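Local coordinates for protein putative citrate lyase (Ralstonia eutropha, PDB 3QQW) that probably acts as a magnesium-dependent lyase on an acyl-CoA such as (S)-citramalyl-CoA, at residues 259-262 and 263-267; 63-66 and 67-71; 73-77 and 78-82. All coordinates share one frame; numbering follows the deposited sequence.

Contact 1. Residues 259-262 and 263-267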
loop_
_atom_site.group_PDB
_atom_site.type_symbol
_atom_site.label_atom_id
_atom_site.label_comp_id
_atom_site.label_asym_id
_atom_site.label_seq_id
_atom_site.Cartn_x
_atom_site.Cartn_y
_atom_site.Cartn_z
ATOM N N GLN C 259 -20.213 -25.112 -0.890
ATOM C CA GLN C 259 -19.659 -23.769 -0.613
ATOM C C GLN C 259 -20.569 -22.629 -1.088
ATOM O O GLN C 259 -20.451 -21.525 -0.567
ATOM C CB GLN C 259 -18.278 -23.581 -1.271
ATOM C CG GLN C 259 -17.259 -24.635 -0.899
ATOM C CD GLN C 259 -15.882 -24.357 -1.402
ATOM O OE1 GLN C 259 -15.673 -24.006 -2.554
ATOM N NE2 GLN C 259 -14.894 -24.585 -0.559
ATOM N N ILE C 260 -21.479 -22.898 -2.056
ATOM C CA ILE C 260 -22.340 -21.900 -2.697
ATOM C C ILE C 260 -23.225 -21.148 -1.686
ATOM O O ILE C 260 -23.047 -19.930 -1.551
ATOM C CB ILE C 260 -23.160 -22.491 -3.877
ATOM C CG1 ILE C 260 -22.195 -23.025 -4.966
ATOM C CG2 ILE C 260 -24.162 -21.442 -4.448
ATOM C CD1 ILE C 260 -22.801 -23.850 -6.045
ATOM N N GLN C 261 -24.164 -21.840 -1.011
ATOM C CA GLN C 261 -25.064 -21.195 -0.069
ATOM C C GLN C 261 -24.292 -20.440 1.039
ATOM O O GLN C 261 -24.602 -19.261 1.205
ATOM C CB GLN C 261 -26.092 -22.181 0.499
ATOM C CG GLN C 261 -27.534 -21.656 0.422
ATOM C CD GLN C 261 -28.074 -21.533 -0.986
ATOM O OE1 GLN C 261 -28.239 -22.520 -1.698
ATOM N NE2 GLN C 261 -28.362 -20.316 -1.398
ATOM N N PRO C 262 -23.240 -20.987 1.714
ATOM C CA PRO C 262 -22.509 -20.171 2.719
ATOM C C PRO C 262 -21.889 -18.891 2.130
ATOM O O PRO C 262 -21.918 -17.858 2.797
ATOM C CB PRO C 262 -21.411 -21.114 3.227
ATOM C CG PRO C 262 -21.912 -22.470 2.935
ATOM C CD PRO C 262 -22.716 -22.368 1.678
ATOM N N ILE C 263 -21.398 -18.932 0.870
ATOM C CA ILE C 263 -20.808 -17.752 0.219
ATOM C C ILE C 263 -21.912 -16.731 -0.074
ATOM O O ILE C 263 -21.750 -15.564 0.296
ATOM C CB ILE C 263 -19.968 -18.093 -1.036
ATOM C CG1 ILE C 263 -18.650 -18.812 -0.640
ATOM C CG2 ILE C 263 -19.661 -16.828 -1.866
ATOM C CD1 ILE C 263 -17.929 -19.571 -1.766
ATOM N N VAL C 264 -23.036 -17.164 -0.710
ATOM C CA VAL C 264 -24.158 -16.285 -1.053
ATOM C C VAL C 264 -24.707 -15.596 0.224
ATOM O O VAL C 264 -24.826 -14.372 0.253
ATOM C CB VAL C 264 -25.265 -17.050 -1.842
ATOM C CG1 VAL C 264 -26.563 -16.244 -1.941
ATOM C CG2 VAL C 264 -24.761 -17.449 -3.232
ATOM N N ASN C 265 -24.986 -16.386 1.280
ATOM C CA ASN C 265 -25.546 -15.887 2.524
ATOM C C ASN C 265 -24.598 -14.931 3.242
ATOM O O ASN C 265 -25.062 -13.916 3.763
ATOM C CB ASN C 265 -25.980 -17.041 3.432
ATOM C CG ASN C 265 -27.224 -17.743 2.905
ATOM O OD1 ASN C 265 -27.227 -18.949 2.649
ATOM N ND2 ASN C 265 -28.309 -17.000 2.680
ATOM N N ALA C 266 -23.288 -15.197 3.222
ATOM C CA ALA C 266 -22.310 -14.293 3.859
ATOM C C ALA C 266 -22.222 -12.935 3.138
ATOM O O ALA C 266 -21.965 -11.916 3.770
ATOM C CB ALA C 266 -20.945 -14.944 3.884
HETATM N N MSE C 267 -22.468 -12.934 1.815
HETATM C CA MSE C 267 -22.393 -11.772 0.939
HETATM C C MSE C 267 -23.714 -10.993 0.851
HETATM O O MSE C 267 -23.697 -9.886 0.333
HETATM C CB MSE C 267 -22.002 -12.289 -0.436
HETATM C CG MSE C 267 -21.034 -11.456 -1.172
HETATM SE SE MSE C 267 -19.306 -11.339 -0.465
HETATM C CE MSE C 267 -18.524 -13.021 -0.978
#
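The carbonyls of Q259, I260, Q261 and P262 receive the amides of I263, V264, N265 and A266 in four successive i to i+4 hydrogen bonds, winding the chain into a short helix. The V264 N to I260 O bond is 2.9 Å long and almost straight, at 173°; the last of the four, A266 N to P262 O, is 3.0 Å and less straight at 151°. Proline suits position 262 because in the first turn its missing N-H costs no helical bond. One flank is aliphatic: I260 CG2 and V264 CG2, one turn apart, meet at 4.2 Å, and both side chains also rest on C25. I263 has CG1 beside its own backbone N (chi1 -70°), which carries CD1 back along the helix to 4.1 Å from Q259 CB. The amide of Q259 leads away from the helix, and its polar ends are satisfied by hydrogen bonds from NE2 to the carbonyls of C227 and N229 and from I255 N to OE1. Branched aliphatics suit this buried side, where I263 also touches I236, M252 and C25. Such a helix, following the eighth strand and lying over strands 251-254 and 25-29 where the sheet closes, is characteristic of a TIM barrel.

Contact 2. Residues 63-66 and 67-71; sequences QERE and HAEMV
R65 and E69, one turn apart near the start of helix 64-76, are joined by a salt bridge on the outer surface of a TIM barrel, in the helix of the beta-alpha-beta crossover from strand 49-54 to strand 85-88. Q63 is the N-cap residue, and its carbonyl begins the helical ladder by accepting H67 N at 2.8 Å; E64, R65 and E66 continue it with A68, E69 and M70.

The tightly packed part faces the protein. A68 is buried and its methyl touches I103 of helix 97-107; a small side chain suits a helix-to-helix approach. H67 carries its ring, with CG anti to the backbone N (chi1 -162°), to where NE2 is hydrogen-bonded to the carbonyl of G30 and the side chain touches A59. The selenomethionine methyl M70 CE lies 3.5 Å above one face of that ring, offset toward the rim, while the M70 chain also leans on E32 and I35.

The solvent side is looser and charged. Q63, poorly ordered, makes a weak hydrogen bond from NE2 to E66 OE1 at 3.4 Å. Long, flexible ions suit this flank: the R65 side chain touches Q99 and I103 and bends at chi3, and its CG passes 3.3 Å from E69 OE2. The planar groups are turned 62° apart, and the bridge is made through one nitrogen: R65 NH1, donating within its guanidinium plane, meets E69 OE2 at 3.0 Å on the anti side of the carboxylate, 24° out of its plane.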
loop_
_atom_site.group_PDB
_atom_site.type_symbol
_atom_site.label_atom_id
_atom_site.label_comp_id
_atom_site.label_asym_id
_atom_site.label_seq_id
_atom_site.Cartn_x
_atom_site.Cartn_y
_atom_site.Cartn_z
ATOM N N GLN C 63 -5.865 -32.087 -25.270
ATOM C CA GLN C 63 -7.308 -32.133 -25.466
ATOM C C GLN C 63 -7.934 -30.728 -25.426
ATOM O O GLN C 63 -9.152 -30.619 -25.281
ATOM C CB GLN C 63 -7.919 -33.005 -24.355
ATOM C CG GLN C 63 -8.177 -34.467 -24.693
ATOM C CD GLN C 63 -7.065 -35.170 -25.413
ATOM O OE1 GLN C 63 -6.064 -35.577 -24.814
ATOM N NE2 GLN C 63 -7.236 -35.354 -26.717
ATOM N N GLU C 64 -7.118 -29.660 -25.564
ATOM C CA GLU C 64 -7.556 -28.262 -25.447
ATOM C C GLU C 64 -8.689 -27.916 -26.390
ATOM O O GLU C 64 -9.644 -27.296 -25.935
ATOM C CB GLU C 64 -6.392 -27.260 -25.636
ATOM C CG GLU C 64 -5.363 -27.300 -24.520
ATOM C CD GLU C 64 -4.222 -28.277 -24.727
ATOM O OE1 GLU C 64 -4.162 -28.915 -25.803
ATOM O OE2 GLU C 64 -3.361 -28.372 -23.823
ATOM N N ARG C 65 -8.601 -28.300 -27.677
ATOM C CA ARG C 65 -9.665 -28.052 -28.662
ATOM C C ARG C 65 -10.943 -28.813 -28.260
ATOM O O ARG C 65 -12.003 -28.200 -28.156
ATOM C CB ARG C 65 -9.218 -28.446 -30.079
ATOM C CG ARG C 65 -10.392 -28.643 -31.052
ATOM C CD ARG C 65 -10.018 -28.655 -32.526
ATOM N NE ARG C 65 -9.533 -27.349 -32.986
ATOM C CZ ARG C 65 -10.310 -26.332 -33.364
ATOM N NH1 ARG C 65 -11.640 -26.459 -33.350
ATOM N NH2 ARG C 65 -9.767 -25.180 -33.749
ATOM N N GLU C 66 -10.823 -30.127 -27.998
ATOM C CA GLU C 66 -11.910 -31.008 -27.607
ATOM C C GLU C 66 -12.656 -30.483 -26.351
ATOM O O GLU C 66 -13.895 -30.497 -26.320
ATOM C CB GLU C 66 -11.340 -32.410 -27.357
ATOM C CG GLU C 66 -12.369 -33.486 -27.043
ATOM C CD GLU C 66 -11.813 -34.816 -26.563
ATOM O OE1 GLU C 66 -10.613 -35.094 -26.796
ATOM O OE2 GLU C 66 -12.596 -35.587 -25.959
ATOM N N HIS C 67 -11.904 -30.018 -25.342
ATOM C CA HIS C 67 -12.443 -29.497 -24.096
ATOM C C HIS C 67 -13.152 -28.180 -24.306
ATOM O O HIS C 67 -14.245 -28.000 -23.747
ATOM C CB HIS C 67 -11.349 -29.343 -23.055
ATOM C CG HIS C 67 -11.899 -29.229 -21.675
ATOM N ND1 HIS C 67 -12.267 -27.995 -21.134
ATOM C CD2 HIS C 67 -12.124 -30.194 -20.757
ATOM C CE1 HIS C 67 -12.717 -28.262 -19.923
ATOM N NE2 HIS C 67 -12.622 -29.566 -19.642
ATOM N N ALA C 68 -12.557 -27.258 -25.115
ATOM C CA ALA C 68 -13.201 -25.956 -25.422
ATOM C C ALA C 68 -14.500 -26.179 -26.244
ATOM O O ALA C 68 -15.498 -25.511 -25.999
ATOM C CB ALA C 68 -12.237 -25.033 -26.160
ATOM N N GLU C 69 -14.505 -27.170 -27.142
ATOM C CA GLU C 69 -15.682 -27.538 -27.934
ATOM C C GLU C 69 -16.816 -28.023 -27.051
ATOM O O GLU C 69 -17.977 -27.692 -27.304
ATOM C CB GLU C 69 -15.327 -28.619 -28.968
ATOM C CG GLU C 69 -14.653 -28.038 -30.202
ATOM C CD GLU C 69 -14.024 -29.028 -31.155
ATOM O OE1 GLU C 69 -14.047 -30.242 -30.860
ATOM O OE2 GLU C 69 -13.488 -28.582 -32.195
HETATM N N MSE C 70 -16.478 -28.809 -26.012
HETATM C CA MSE C 70 -17.470 -29.316 -25.062
HETATM C C MSE C 70 -18.012 -28.111 -24.268
HETATM O O MSE C 70 -19.224 -27.979 -24.132
HETATM C CB MSE C 70 -16.830 -30.400 -24.145
HETATM C CG MSE C 70 -17.720 -30.873 -23.008
HETATM SE SE MSE C 70 -17.695 -29.644 -21.496
HETATM C CE MSE C 70 -15.929 -30.134 -20.633
ATOM N N VAL C 71 -17.111 -27.201 -23.813
ATOM C CA VAL C 71 -17.490 -26.021 -23.017
ATOM C C VAL C 71 -18.470 -25.160 -23.845
ATOM O O VAL C 71 -19.578 -24.897 -23.380
ATOM C CB VAL C 71 -16.230 -25.236 -22.533
ATOM C CG1 VAL C 71 -16.559 -23.804 -22.098
ATOM C CG2 VAL C 71 -15.506 -25.986 -21.423
#

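Contact 3. Residues 73-77 and 78-82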
loop_
_atom_site.group_PDB
_atom_site.type_symbol
_atom_site.label_atom_id
_atom_site.label_comp_id
_atom_site.label_asym_id
_atom_site.label_seq_id
_atom_site.Cartn_x
_atom_site.Cartn_y
_atom_site.Cartn_z
ATOM N N ARG C 73 -20.337 -25.982 -26.430
ATOM C CA ARG C 73 -21.557 -26.758 -26.618
ATOM C C ARG C 73 -22.451 -26.692 -25.364
ATOM O O ARG C 73 -23.643 -26.468 -25.486
ATOM C CB ARG C 73 -21.219 -28.224 -26.996
ATOM C CG ARG C 73 -22.456 -29.123 -27.096
ATOM C CD ARG C 73 -22.211 -30.542 -27.591
ATOM N NE ARG C 73 -21.064 -31.206 -26.963
ATOM C CZ ARG C 73 -21.074 -31.814 -25.777
ATOM N NH1 ARG C 73 -22.177 -31.826 -25.033
ATOM N NH2 ARG C 73 -19.970 -32.384 -25.308
HETATM N N MSE C 74 -21.875 -26.872 -24.178
HETATM C CA MSE C 74 -22.581 -26.844 -22.900
HETATM C C MSE C 74 -23.177 -25.467 -22.651
HETATM O O MSE C 74 -24.333 -25.376 -22.258
HETATM C CB MSE C 74 -21.619 -27.240 -21.749
HETATM C CG MSE C 74 -21.279 -28.734 -21.769
HETATM SE SE MSE C 74 -22.854 -29.902 -21.714
HETATM C CE MSE C 74 -23.290 -29.747 -19.881
ATOM N N ILE C 75 -22.398 -24.393 -22.902
ATOM C CA ILE C 75 -22.828 -23.005 -22.688
ATOM C C ILE C 75 -23.978 -22.653 -23.689
ATOM O O ILE C 75 -24.929 -21.989 -23.303
ATOM C CB ILE C 75 -21.613 -22.014 -22.744
ATOM C CG1 ILE C 75 -20.688 -22.224 -21.516
ATOM C CG2 ILE C 75 -22.069 -20.553 -22.821
ATOM C CD1 ILE C 75 -19.404 -21.361 -21.479
ATOM N N ALA C 76 -23.890 -23.123 -24.930
ATOM C CA ALA C 76 -24.895 -22.875 -25.963
ATOM C C ALA C 76 -26.171 -23.681 -25.745
ATOM O O ALA C 76 -27.219 -23.284 -26.238
ATOM C CB ALA C 76 -24.323 -23.216 -27.337
ATOM N N SER C 77 -26.080 -24.818 -25.045
ATOM C CA SER C 77 -27.179 -25.769 -24.882
ATOM C C SER C 77 -28.338 -25.242 -24.053
ATOM O O SER C 77 -28.184 -24.296 -23.291
ATOM C CB SER C 77 -26.679 -27.083 -24.282
ATOM O OG SER C 77 -26.401 -26.928 -22.904
ATOM N N ASP C 78 -29.496 -25.902 -24.205
ATOM C CA ASP C 78 -30.760 -25.671 -23.503
ATOM C C ASP C 78 -30.602 -25.939 -22.000
ATOM O O ASP C 78 -31.366 -25.388 -21.191
ATOM C CB ASP C 78 -31.854 -26.557 -24.108
ATOM C CG ASP C 78 -32.203 -26.189 -25.545
ATOM O OD1 ASP C 78 -32.085 -24.993 -25.896
ATOM O OD2 ASP C 78 -32.630 -27.095 -26.311
ATOM N N ARG C 79 -29.601 -26.774 -21.638
ATOM C CA ARG C 79 -29.227 -27.116 -20.261
ATOM C C ARG C 79 -28.802 -25.844 -19.517
ATOM O O ARG C 79 -29.021 -25.735 -18.311
ATOM C CB ARG C 79 -28.076 -28.139 -20.276
ATOM C CG ARG C 79 -27.696 -28.698 -18.913
ATOM C CD ARG C 79 -28.048 -30.149 -18.871
ATOM N NE ARG C 79 -27.760 -30.751 -17.568
ATOM C CZ ARG C 79 -26.956 -31.790 -17.408
ATOM N NH1 ARG C 79 -26.308 -32.305 -18.447
ATOM N NH2 ARG C 79 -26.779 -32.316 -16.210
ATOM N N ASN C 80 -28.196 -24.888 -20.252
ATOM C CA ASN C 80 -27.778 -23.608 -19.715
ATOM C C ASN C 80 -29.003 -22.716 -19.751
ATOM O O ASN C 80 -29.225 -21.985 -20.715
ATOM C CB ASN C 80 -26.568 -23.040 -20.490
ATOM C CG ASN C 80 -26.166 -21.657 -20.076
ATOM O OD1 ASN C 80 -26.622 -21.151 -19.054
ATOM N ND2 ASN C 80 -25.363 -20.981 -20.899
ATOM N N VAL C 81 -29.818 -22.807 -18.699
ATOM C CA VAL C 81 -31.088 -22.106 -18.584
ATOM C C VAL C 81 -30.912 -20.612 -18.268
ATOM O O VAL C 81 -31.540 -19.781 -18.909
ATOM C CB VAL C 81 -31.992 -22.804 -17.529
ATOM C CG1 VAL C 81 -33.275 -22.016 -17.303
ATOM C CG2 VAL C 81 -32.310 -24.236 -17.951
ATOM N N HIS C 82 -30.101 -20.276 -17.279
ATOM C CA HIS C 82 -29.977 -18.898 -16.814
ATOM C C HIS C 82 -28.949 -18.052 -17.560
ATOM O O HIS C 82 -28.940 -16.840 -17.359
ATOM C CB HIS C 82 -29.700 -18.869 -15.301
ATOM C CG HIS C 82 -30.893 -19.321 -14.516
ATOM N ND1 HIS C 82 -32.038 -18.546 -14.427
ATOM C CD2 HIS C 82 -31.107 -20.483 -13.860
ATOM C CE1 HIS C 82 -32.894 -19.248 -13.700
ATOM N NE2 HIS C 82 -32.385 -20.421 -13.350
#
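I75 and N80 join the last turn of helix 64-76 to the loop that leads into strand 85-88, the return half of a beta-alpha-beta unit in the TIM barrel. S77 is the first residue to leave helical geometry, and from it a type I beta turn runs to N80.

Backbone hydrogen bonding sets the course of the chain. N80 N closes the turn onto S77 O at 3.1 Å. N80 is then the centre of an inverse gamma turn, with V81 N weakly bonded to R79 O, and the chain bends again at once.

Apolar and charged contacts surround the polar centre. R79 CB lies 3.3 Å from S77 OG. The R79 guanidinium makes a salt bridge with D40, and the selenomethionine methyl M74 CE comes obliquely to 4.2 Å from R79 NH1. The side chains of I75 and N80 run side by side, both against A85 of strand 85-88; isoleucine suits the buried flank, with L112 also on it.

Side-chain hydrogen bonds serve carbonyls of the final helical turn, where the backbone ladder is running out: from the backbone of 73-77, M74 O receives just a weak bond, donated by S77 N. The serine hydroxyl is short enough to fold back: S77 OG, in the crowded position between backbone N and carbonyl carbon (chi1 74°), donates to M74 O at 2.7 Å. Asparagine supplies a slightly longer arm that reaches the next carbonyl, while G83 N bonds weakly to its OD1. I75 O takes N80 ND2 on a lone pair in the carbonyl plane, at a short 2.6 Å and an N-H...O angle of 160°.

How the contacts relate
Contact 1 is the buried one, contact 2 lies at the surface and contact 3 is partly buried. Contacts 2 and 3 use the same helix, 64-76, one near its start and the other at its end, with centres about 15 Å apart. Contact 1 belongs to a different helix near the close of the barrel; its nearest atoms are about 17 Å from contact 2 and about 12 Å from contact 3. Chemistry follows place: aliphatic branches pack against strands in 259-267, opposite charges pair beside solvent in 63-71, and in 73-82, where the helical ladder stops, hydroxyl and amide side chains supplement the fading backbone bonds.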